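Local coordinates for protein tryptophan decarboxylase 1 (Oryza sativa subsp. japonica, PDB 6KHO) that catalyses the pyridoxal-phosphate-dependent decarboxylation of L-tryptophan to tryptamine and of 5-hydroxy-L-tryptophan to serotonin, at residues 210-215 with 234-239; 272-277 with 474-479; 435-440 with 481-486. All coordinates share one frame; numbering follows the deposited sequence.

Contact 1: 210-215 with 234-239; sequences ADQTHS and IPTGAE. With PLP (pyridoxal-5'-phosphate), chain C.
D211 OD1 is gripped by two side chains. T236 OG1 donates to it along the syn lone pair at 3.0 Å, while Q212 NE2, 3.0 Å from D211 OD1, comes from above the carboxylate, 63° out of its plane. The other oxygen meets the same threonine through its backbone: T236 N donates to D211 OD2 at 3.2 Å, also from well above the carboxylate plane. D211 thus spans hydroxyl and amide of one residue, which should fix the carboxylate's rotation. A water completes the link, donating to D211 OD2 and to T236 O.

With chi1 at 61°, D211 CG sits between its own N and carbonyl carbon, turning the carboxylate across to T236. The backbone adds D211 N to I234 O at 2.8 Å, continuing the parallel pairing of A210 with I234 just past the strand ends. Next to the polar group, A210 CB packs on T236 CG2 at 3.8 Å. A type I turn from A210 to T213 leads to H214, whose ND1 caps T216 N of helix 215-223. PLP C6 lies over one face of the H214 ring, toward its rim, 3.7 Å from H214 CG. H214 lines the PLP pocket and also binds serotonin. Cofactor-site loops at the C-terminal ends of parallel strands belong to the type I PLP fold; the ring-stacked histidine is typical of group II decarboxylases.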
loop_
_atom_site.group_PDB
_atom_site.type_symbol
_atom_site.label_atom_id
_atom_site.label_comp_id
_atom_site.label_asym_id
_atom_site.label_seq_id
_atom_site.Cartn_x
_atom_site.Cartn_y
_atom_site.Cartn_z
ATOM N N ALA A 210 2.180 25.230 4.938
ATOM C CA ALA A 210 1.228 25.942 5.778
ATOM C C ALA A 210 0.811 25.091 6.974
ATOM O O ALA A 210 0.844 23.854 6.940
ATOM C CB ALA A 210 -0.005 26.334 4.962
ATOM N N ASP A 211 0.394 25.766 8.049
ATOM C CA ASP A 211 -0.063 25.015 9.208
ATOM C C ASP A 211 -1.390 24.300 8.965
ATOM O O ASP A 211 -1.824 23.546 9.836
ATOM C CB ASP A 211 -0.169 25.921 10.442
ATOM C CG ASP A 211 -1.163 27.054 10.274
ATOM O OD1 ASP A 211 -1.906 27.081 9.271
ATOM O OD2 ASP A 211 -1.194 27.943 11.160
ATOM N N GLN A 212 -2.053 24.524 7.828
ATOM C CA GLN A 212 -3.238 23.742 7.476
ATOM C C GLN A 212 -2.890 22.444 6.749
ATOM O O GLN A 212 -3.785 21.632 6.485
ATOM C CB GLN A 212 -4.183 24.574 6.601
ATOM C CG GLN A 212 -4.720 25.840 7.274
ATOM C CD GLN A 212 -5.326 25.544 8.625
ATOM O OE1 GLN A 212 -6.340 24.845 8.726
ATOM N NE2 GLN A 212 -4.702 26.057 9.681
ATOM N N THR A 213 -1.622 22.234 6.414
ATOM C CA THR A 213 -1.227 21.031 5.696
ATOM C C THR A 213 -1.470 19.803 6.562
ATOM O O THR A 213 -1.283 19.837 7.781
ATOM C CB THR A 213 0.245 21.130 5.283
ATOM O OG1 THR A 213 0.411 22.263 4.422
ATOM C CG2 THR A 213 0.702 19.872 4.536
ATOM N N HIS A 214 -1.916 18.719 5.925
ATOM C CA HIS A 214 -2.213 17.487 6.641
ATOM C C HIS A 214 -1.014 17.026 7.453
ATOM O O HIS A 214 0.135 17.126 7.007
ATOM C CB HIS A 214 -2.628 16.400 5.651
ATOM C CG HIS A 214 -3.420 15.293 6.271
ATOM N ND1 HIS A 214 -2.832 14.257 6.966
ATOM C CD2 HIS A 214 -4.752 15.061 6.304
ATOM C CE1 HIS A 214 -3.770 13.429 7.391
ATOM N NE2 HIS A 214 -4.943 13.893 7.002
ATOM N N SER A 215 -1.293 16.526 8.663
ATOM C CA SER A 215 -0.231 16.111 9.575
ATOM C C SER A 215 0.695 15.072 8.958
ATOM O O SER A 215 1.862 14.986 9.355
ATOM C CB SER A 215 -0.830 15.556 10.867
ATOM O OG SER A 215 -1.721 14.490 10.594
ATOM N N ILE A 234 4.114 27.075 8.524
ATOM C CA ILE A 234 3.899 28.515 8.374
ATOM C C ILE A 234 2.492 28.865 8.854
ATOM O O ILE A 234 1.513 28.261 8.378
ATOM C CB ILE A 234 4.111 28.938 6.925
ATOM C CG1 ILE A 234 5.564 28.664 6.531
ATOM C CG2 ILE A 234 3.768 30.412 6.734
ATOM C CD1 ILE A 234 5.921 29.174 5.177
ATOM N N PRO A 235 2.352 29.828 9.775
ATOM C CA PRO A 235 1.016 30.219 10.247
ATOM C C PRO A 235 0.160 30.812 9.140
ATOM O O PRO A 235 0.649 31.514 8.252
ATOM C CB PRO A 235 1.314 31.264 11.333
ATOM C CG PRO A 235 2.744 31.018 11.734
ATOM C CD PRO A 235 3.429 30.533 10.495
ATOM N N THR A 236 -1.140 30.531 9.209
ATOM C CA THR A 236 -2.136 31.114 8.322
ATOM C C THR A 236 -3.233 31.749 9.166
ATOM O O THR A 236 -3.405 31.429 10.345
ATOM C CB THR A 236 -2.756 30.063 7.384
ATOM O OG1 THR A 236 -3.634 29.215 8.136
ATOM C CG2 THR A 236 -1.672 29.209 6.731
ATOM N N GLY A 237 -3.999 32.641 8.552
ATOM C CA GLY A 237 -5.054 33.294 9.297
ATOM C C GLY A 237 -6.242 33.597 8.418
ATOM O O GLY A 237 -6.233 33.352 7.209
ATOM N N ALA A 238 -7.278 34.154 9.049
ATOM C CA ALA A 238 -8.545 34.379 8.365
ATOM C C ALA A 238 -8.414 35.371 7.223
ATOM O O ALA A 238 -9.285 35.413 6.344
ATOM C CB ALA A 238 -9.600 34.869 9.359
ATOM N N GLU A 239 -7.337 36.158 7.214
ATOM C CA GLU A 239 -7.143 37.160 6.175
ATOM C C GLU A 239 -6.957 36.532 4.796
ATOM O O GLU A 239 -7.270 37.173 3.786
ATOM C CB GLU A 239 -5.944 38.042 6.534
ATOM C CG GLU A 239 -4.688 37.260 6.905
ATOM C CD GLU A 239 -4.301 37.402 8.371
ATOM O OE1 GLU A 239 -4.984 36.819 9.249
ATOM O OE2 GLU A 239 -3.306 38.111 8.642
HETATM N N1 PLP C . -3.939 15.314 2.408
HETATM C C2 PLP C . -5.222 15.786 2.216
HETATM C C2A PLP C . -5.481 17.190 1.767
HETATM C C3 PLP C . -6.303 14.950 2.448
HETATM O O3 PLP C . -7.574 15.420 2.254
HETATM C C4 PLP C . -6.099 13.637 2.856
HETATM C C4A PLP C . -7.212 12.636 2.739
HETATM C C5 PLP C . -4.809 13.163 3.050
HETATM C C6 PLP C . -3.727 14.011 2.827
HETATM C C5A PLP C . -4.645 11.731 3.513
HETATM O O4P PLP C . -3.327 11.247 3.402
HETATM P P PLP C . -3.030 9.655 3.271
HETATM O O1P PLP C . -3.773 8.888 4.330
HETATM O O2P PLP C . -1.537 9.479 3.398
HETATM O O3P PLP C . -3.494 9.114 1.930
HETATM O O HOH W 1 -4.123 28.875 11.753
#

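Contact 2: 272-277 with 474-479. With PLP (pyridoxal-5'-phosphate), chain C.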
loop_
_atom_site.group_PDB
_atom_site.type_symbol
_atom_site.label_atom_id
_atom_site.label_comp_id
_atom_site.label_asym_id
_atom_site.label_seq_id
_atom_site.Cartn_x
_atom_site.Cartn_y
_atom_site.Cartn_z
ATOM N N THR A 272 -7.596 21.953 1.881
ATOM C CA THR A 272 -7.051 21.440 3.130
ATOM C C THR A 272 -8.097 20.616 3.877
ATOM O O THR A 272 -9.302 20.783 3.701
ATOM C CB THR A 272 -6.584 22.576 4.046
ATOM O OG1 THR A 272 -7.705 23.398 4.380
ATOM C CG2 THR A 272 -5.483 23.420 3.385
ATOM N N THR A 273 -7.606 19.741 4.757
ATOM C CA THR A 273 -8.482 18.798 5.446
ATOM C C THR A 273 -9.423 19.507 6.413
ATOM O O THR A 273 -10.605 19.153 6.513
ATOM C CB THR A 273 -7.637 17.765 6.191
ATOM O OG1 THR A 273 -6.822 17.047 5.254
ATOM C CG2 THR A 273 -8.529 16.778 6.920
ATOM N N SER A 274 -8.920 20.507 7.136
ATOM C CA SER A 274 -9.732 21.153 8.163
ATOM C C SER A 274 -10.886 21.939 7.550
ATOM O O SER A 274 -12.057 21.671 7.838
ATOM C CB SER A 274 -8.861 22.066 9.030
ATOM O OG SER A 274 -9.667 22.737 9.981
ATOM N N SER A 275 -10.577 22.913 6.689
ATOM C CA SER A 275 -11.588 23.855 6.231
ATOM C C SER A 275 -11.594 24.058 4.719
ATOM O O SER A 275 -12.223 25.010 4.242
ATOM C CB SER A 275 -11.400 25.207 6.939
ATOM O OG SER A 275 -10.249 25.887 6.461
ATOM N N ASN A 276 -10.930 23.187 3.953
ATOM C CA ASN A 276 -10.855 23.319 2.494
ATOM C C ASN A 276 -10.286 24.672 2.073
ATOM O O ASN A 276 -10.763 25.299 1.128
ATOM C CB ASN A 276 -12.214 23.086 1.840
ATOM C CG ASN A 276 -12.464 21.625 1.528
ATOM O OD1 ASN A 276 -11.605 20.769 1.774
ATOM N ND2 ASN A 276 -13.634 21.330 0.976
ATOM N N ALA A 277 -9.255 25.124 2.780
ATOM C CA ALA A 277 -8.487 26.256 2.289
ATOM C C ALA A 277 -7.727 25.846 1.026
ATOM O O ALA A 277 -7.469 24.661 0.785
ATOM C CB ALA A 277 -7.524 26.759 3.366
ATOM N N ALA A 474 -17.862 15.157 12.932
ATOM C CA ALA A 474 -16.640 15.370 13.688
ATOM C C ALA A 474 -16.224 16.825 13.534
ATOM O O ALA A 474 -16.760 17.568 12.705
ATOM C CB ALA A 474 -15.529 14.408 13.254
ATOM N N HIS A 475 -15.276 17.248 14.355
ATOM C CA HIS A 475 -15.030 18.669 14.515
ATOM C C HIS A 475 -13.626 19.028 14.061
ATOM O O HIS A 475 -12.800 18.170 13.738
ATOM C CB HIS A 475 -15.223 19.104 15.976
ATOM C CG HIS A 475 -14.062 18.770 16.859
ATOM N ND1 HIS A 475 -13.877 17.519 17.404
ATOM C CD2 HIS A 475 -13.013 19.522 17.278
ATOM C CE1 HIS A 475 -12.770 17.511 18.124
ATOM N NE2 HIS A 475 -12.228 18.716 18.066
ATOM N N THR A 476 -13.367 20.331 14.073
ATOM C CA THR A 476 -12.049 20.872 13.798
ATOM C C THR A 476 -11.931 22.189 14.555
ATOM O O THR A 476 -12.889 22.653 15.179
ATOM C CB THR A 476 -11.829 21.044 12.288
ATOM O OG1 THR A 476 -10.449 21.317 12.026
ATOM C CG2 THR A 476 -12.690 22.160 11.742
ATOM N N VAL A 477 -10.743 22.786 14.496
ATOM C CA VAL A 477 -10.448 24.053 15.163
ATOM C C VAL A 477 -10.024 25.055 14.099
ATOM O O VAL A 477 -9.009 24.847 13.420
ATOM C CB VAL A 477 -9.350 23.901 16.228
ATOM C CG1 VAL A 477 -8.982 25.271 16.795
ATOM C CG2 VAL A 477 -9.790 22.950 17.339
ATOM N N VAL A 478 -10.791 26.138 13.956
ATOM C CA VAL A 478 -10.559 27.162 12.941
ATOM C C VAL A 478 -10.414 28.504 13.650
ATOM O O VAL A 478 -11.399 29.044 14.171
ATOM C CB VAL A 478 -11.696 27.223 11.914
ATOM C CG1 VAL A 478 -11.423 28.319 10.903
ATOM C CG2 VAL A 478 -11.888 25.863 11.235
ATOM N N GLY A 479 -9.201 29.057 13.647
ATOM C CA GLY A 479 -8.953 30.307 14.334
ATOM C C GLY A 479 -9.331 30.237 15.799
ATOM O O GLY A 479 -10.138 31.039 16.280
HETATM N N1 PLP C . -3.939 15.314 2.408
HETATM C C2 PLP C . -5.222 15.786 2.216
HETATM C C2A PLP C . -5.481 17.190 1.767
HETATM C C3 PLP C . -6.303 14.950 2.448
HETATM O O3 PLP C . -7.574 15.420 2.254
HETATM C C4 PLP C . -6.099 13.637 2.856
HETATM C C4A PLP C . -7.212 12.636 2.739
HETATM C C5 PLP C . -4.809 13.163 3.050
HETATM C C6 PLP C . -3.727 14.011 2.827
HETATM C C5A PLP C . -4.645 11.731 3.513
HETATM O O4P PLP C . -3.327 11.247 3.402
HETATM P P PLP C . -3.030 9.655 3.271
HETATM O O1P PLP C . -3.773 8.888 4.330
HETATM O O2P PLP C . -1.537 9.479 3.398
HETATM O O3P PLP C . -3.494 9.114 1.930
#
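S274 and T476 point their hydroxyls at each other, joining a cofactor-side loop of the large seven-stranded sheet to an edge strand of the small four-stranded antiparallel sheet. The loop 272-277 follows strand 262-269, as expected for the cofactor site of a fold type I PLP enzyme; strand 474-478 belongs to the C-terminal part of the chain. The two oxygens, S274 OG and T476 OG1, lie 2.6 Å apart in a short hydrogen bond in which either could be the donor.

Both hydroxyls reach out in the same way. In S274 the OG is trans to the main-chain N (chi1 177°), and T476 OG1 is likewise turned from its own N (chi1 -168°), which carries each oxygen off its own backbone to meet the other. T476 CG2 stands beside the bond, 3.5 Å from S274 OG, giving the serine oxygen a methyl flank. Two residues along, strand alternation turns V478 to the loop as it does T476, whereas V477 between them faces the other way. V478 CG2 comes within 4.0 Å of S274 OG and more loosely faces S275 CB, so the apolar part of the contact is thin compared with the hydroxyl pair. S275 also packs on C437 of strand 435-440, and T476 on V483 and R485, which sets the meeting point over a face of the small sheet.

The loop folds back on itself: N276 N bonds to T272 O and T272 N to A277 O. T273, next to S274, brings its OG1 to 3.5 Å from PLP O3. At the loop's base, A277 N donates to T272 OG1 at 2.8 Å.

Contact 3: 435-440 with 481-486; sequences LVCFRI and RFVLRF
R485 crosses L435 at about a right angle on one face of a pair of antiparallel strands, the two central ones of the small four-stranded sheet of the C-terminal part. R485 CB lies 3.8 Å from L435 CD1. R485 CG lies 4.3 Å from the SG of C437, its own partner in the non-hydrogen-bonded pair. At the CG-CD bond the chain bends (chi3 83°), folding the guanidinium back over the leucine: L435 CD1 sits above the centre of one face, 3.4 Å from R485 CZ. The tip turns to main-chain oxygens of two loops, NE to S274 O, NH1 to F103 O and NH2 to T273 O. All three nitrogens are therefore engaged while a methyl group covers the plane, so the group is held both in position and in rotation beside the cofactor loop.

Two hydrogen-bonded pairs hold the strands, V436 with F486 and F438 with L484; L484 N donates to F438 O at 2.9 Å. On the other face the F438 ring receives L484 CB in an off-centre CH-pi contact, 4.1 Å from L484 CB to the ring centroid, and F438 CE1 also touches F486 CB. Helices 451-468 and 495-513 cover this face, with F438 on I505 and L484 on M462.

Toward the R439 end of strand 435-440, the guanidinium planes of R439 and R481 are turned 64° apart. R481 CD lies over one face of the R439 group, and acids collect around both: E426, E451 and D455 pair with R439, and E451 and D455 also with R481. This carboxylate cluster probably offsets the closeness of the two cations, whose R439 NH1 and R481 NE are 3.5 Å apart.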
loop_
_atom_site.group_PDB
_atom_site.type_symbol
_atom_site.label_atom_id
_atom_site.label_comp_id
_atom_site.label_asym_id
_atom_site.label_seq_id
_atom_site.Cartn_x
_atom_site.Cartn_y
_atom_site.Cartn_z
ATOM N N LEU A 435 -17.556 20.634 1.367
ATOM C CA LEU A 435 -17.438 20.665 2.817
ATOM C C LEU A 435 -17.907 22.023 3.324
ATOM O O LEU A 435 -17.480 23.067 2.812
ATOM C CB LEU A 435 -15.997 20.400 3.262
ATOM C CG LEU A 435 -15.622 20.712 4.719
ATOM C CD1 LEU A 435 -16.076 19.593 5.662
ATOM C CD2 LEU A 435 -14.126 20.957 4.846
ATOM N N VAL A 436 -18.783 22.005 4.327
ATOM C CA VAL A 436 -19.277 23.217 4.975
ATOM C C VAL A 436 -18.790 23.211 6.417
ATOM O O VAL A 436 -18.991 22.227 7.140
ATOM C CB VAL A 436 -20.812 23.306 4.921
ATOM C CG1 VAL A 436 -21.298 24.485 5.754
ATOM C CG2 VAL A 436 -21.292 23.422 3.492
ATOM N N CYS A 437 -18.155 24.300 6.838
ATOM C CA CYS A 437 -17.746 24.466 8.226
ATOM C C CYS A 437 -18.707 25.447 8.893
ATOM O O CYS A 437 -18.924 26.549 8.382
ATOM C CB CYS A 437 -16.302 24.969 8.325
ATOM S SG CYS A 437 -15.001 23.779 7.831
ATOM N N PHE A 438 -19.278 25.042 10.026
ATOM C CA PHE A 438 -20.316 25.829 10.675
ATOM C C PHE A 438 -20.224 25.619 12.178
ATOM O O PHE A 438 -19.594 24.669 12.652
ATOM C CB PHE A 438 -21.718 25.458 10.163
ATOM C CG PHE A 438 -22.238 24.148 10.695
ATOM C CD1 PHE A 438 -21.688 22.941 10.283
ATOM C CD2 PHE A 438 -23.274 24.121 11.614
ATOM C CE1 PHE A 438 -22.161 21.735 10.777
ATOM C CE2 PHE A 438 -23.756 22.914 12.109
ATOM C CZ PHE A 438 -23.198 21.722 11.693
ATOM N N ARG A 439 -20.847 26.527 12.930
ATOM C CA ARG A 439 -20.894 26.356 14.375
ATOM C C ARG A 439 -22.039 27.168 14.961
ATOM O O ARG A 439 -22.603 28.055 14.313
ATOM C CB ARG A 439 -19.564 26.745 15.034
ATOM C CG ARG A 439 -19.219 28.221 14.992
ATOM C CD ARG A 439 -18.085 28.494 15.968
ATOM N NE ARG A 439 -18.241 29.780 16.642
ATOM C CZ ARG A 439 -17.973 29.986 17.926
ATOM N NH1 ARG A 439 -17.535 28.988 18.689
ATOM N NH2 ARG A 439 -18.141 31.193 18.450
ATOM N N ILE A 440 -22.391 26.812 16.195
ATOM C CA ILE A 440 -23.316 27.609 16.993
ATOM C C ILE A 440 -22.637 28.929 17.339
ATOM O O ILE A 440 -21.591 28.947 17.998
ATOM C CB ILE A 440 -23.742 26.852 18.257
ATOM C CG1 ILE A 440 -24.722 25.725 17.907
ATOM C CG2 ILE A 440 -24.352 27.811 19.282
ATOM C CD1 ILE A 440 -24.875 24.685 19.008
ATOM N N ARG A 481 -11.266 28.367 17.372
ATOM C CA ARG A 481 -12.685 28.132 17.618
ATOM C C ARG A 481 -13.058 26.680 17.343
ATOM O O ARG A 481 -12.540 26.061 16.405
ATOM C CB ARG A 481 -13.543 29.054 16.749
ATOM C CG ARG A 481 -13.373 30.514 17.096
ATOM C CD ARG A 481 -14.488 30.974 18.011
ATOM N NE ARG A 481 -14.435 30.389 19.356
ATOM C CZ ARG A 481 -13.509 30.645 20.281
ATOM N NH1 ARG A 481 -12.526 31.501 20.044
ATOM N NH2 ARG A 481 -13.570 30.040 21.460
ATOM N N PHE A 482 -13.961 26.144 18.171
ATOM C CA PHE A 482 -14.533 24.820 17.940
ATOM C C PHE A 482 -15.531 24.900 16.795
ATOM O O PHE A 482 -16.486 25.685 16.852
ATOM C CB PHE A 482 -15.212 24.310 19.209
ATOM C CG PHE A 482 -15.470 22.831 19.222
ATOM C CD1 PHE A 482 -16.592 22.304 18.604
ATOM C CD2 PHE A 482 -14.601 21.968 19.870
ATOM C CE1 PHE A 482 -16.841 20.946 18.623
ATOM C CE2 PHE A 482 -14.843 20.609 19.899
ATOM C CZ PHE A 482 -15.969 20.095 19.273
ATOM N N VAL A 483 -15.311 24.092 15.755
ATOM C CA VAL A 483 -16.100 24.148 14.529
ATOM C C VAL A 483 -16.548 22.735 14.160
ATOM O O VAL A 483 -15.803 21.766 14.343
ATOM C CB VAL A 483 -15.294 24.799 13.383
ATOM C CG1 VAL A 483 -16.014 24.658 12.053
ATOM C CG2 VAL A 483 -15.024 26.270 13.699
ATOM N N LEU A 484 -17.782 22.615 13.681
ATOM C CA LEU A 484 -18.291 21.351 13.175
ATOM C C LEU A 484 -18.083 21.296 11.665
ATOM O O LEU A 484 -18.447 22.236 10.946
ATOM C CB LEU A 484 -19.777 21.188 13.511
ATOM C CG LEU A 484 -20.156 21.106 14.995
ATOM C CD1 LEU A 484 -21.584 20.599 15.178
ATOM C CD2 LEU A 484 -19.179 20.221 15.756
ATOM N N ARG A 485 -17.502 20.196 11.190
ATOM C CA ARG A 485 -17.423 19.928 9.759
ATOM C C ARG A 485 -18.648 19.146 9.293
ATOM O O ARG A 485 -19.107 18.219 9.970
ATOM C CB ARG A 485 -16.152 19.142 9.427
ATOM C CG ARG A 485 -14.860 19.884 9.711
ATOM C CD ARG A 485 -13.655 18.964 9.547
ATOM N NE ARG A 485 -13.223 18.841 8.154
ATOM C CZ ARG A 485 -13.619 17.873 7.328
ATOM N NH1 ARG A 485 -14.481 16.941 7.737
ATOM N NH2 ARG A 485 -13.161 17.840 6.080
ATOM N N PHE A 486 -19.169 19.526 8.126
ATOM C CA PHE A 486 -20.233 18.798 7.434
ATOM C C PHE A 486 -19.733 18.484 6.021
ATOM O O PHE A 486 -19.795 19.336 5.128
ATOM C CB PHE A 486 -21.534 19.605 7.402
ATOM C CG PHE A 486 -22.754 18.773 7.103
ATOM C CD1 PHE A 486 -23.355 18.012 8.098
ATOM C CD2 PHE A 486 -23.296 18.747 5.825
ATOM C CE1 PHE A 486 -24.478 17.249 7.827
ATOM C CE2 PHE A 486 -24.417 17.979 5.540
ATOM C CZ PHE A 486 -25.011 17.228 6.541
#

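In the fold
Contacts 1 and 2 both touch PLP, and contact 3 lies behind contact 2. The centres of contacts 1 and 2 are about 10 Å apart, and they meet where H214 CD2 approaches T273 OG1 at 3.1 Å; Q212 packs on T272 and S274 nearby. Contact 2 then passes to contact 3, with centres about 8 Å apart, through strands 474-478 and 481-487, which are neighbours in the small sheet: T476 N lies 2.8 Å from V483 O, a probable hydrogen bond. Contacts 1 and 3 do not touch, their nearest atoms being about 9 Å apart. Still, the side chain of R485 is about 7 Å from PLP and about 3 Å from the side chain of F104, which binds serotonin.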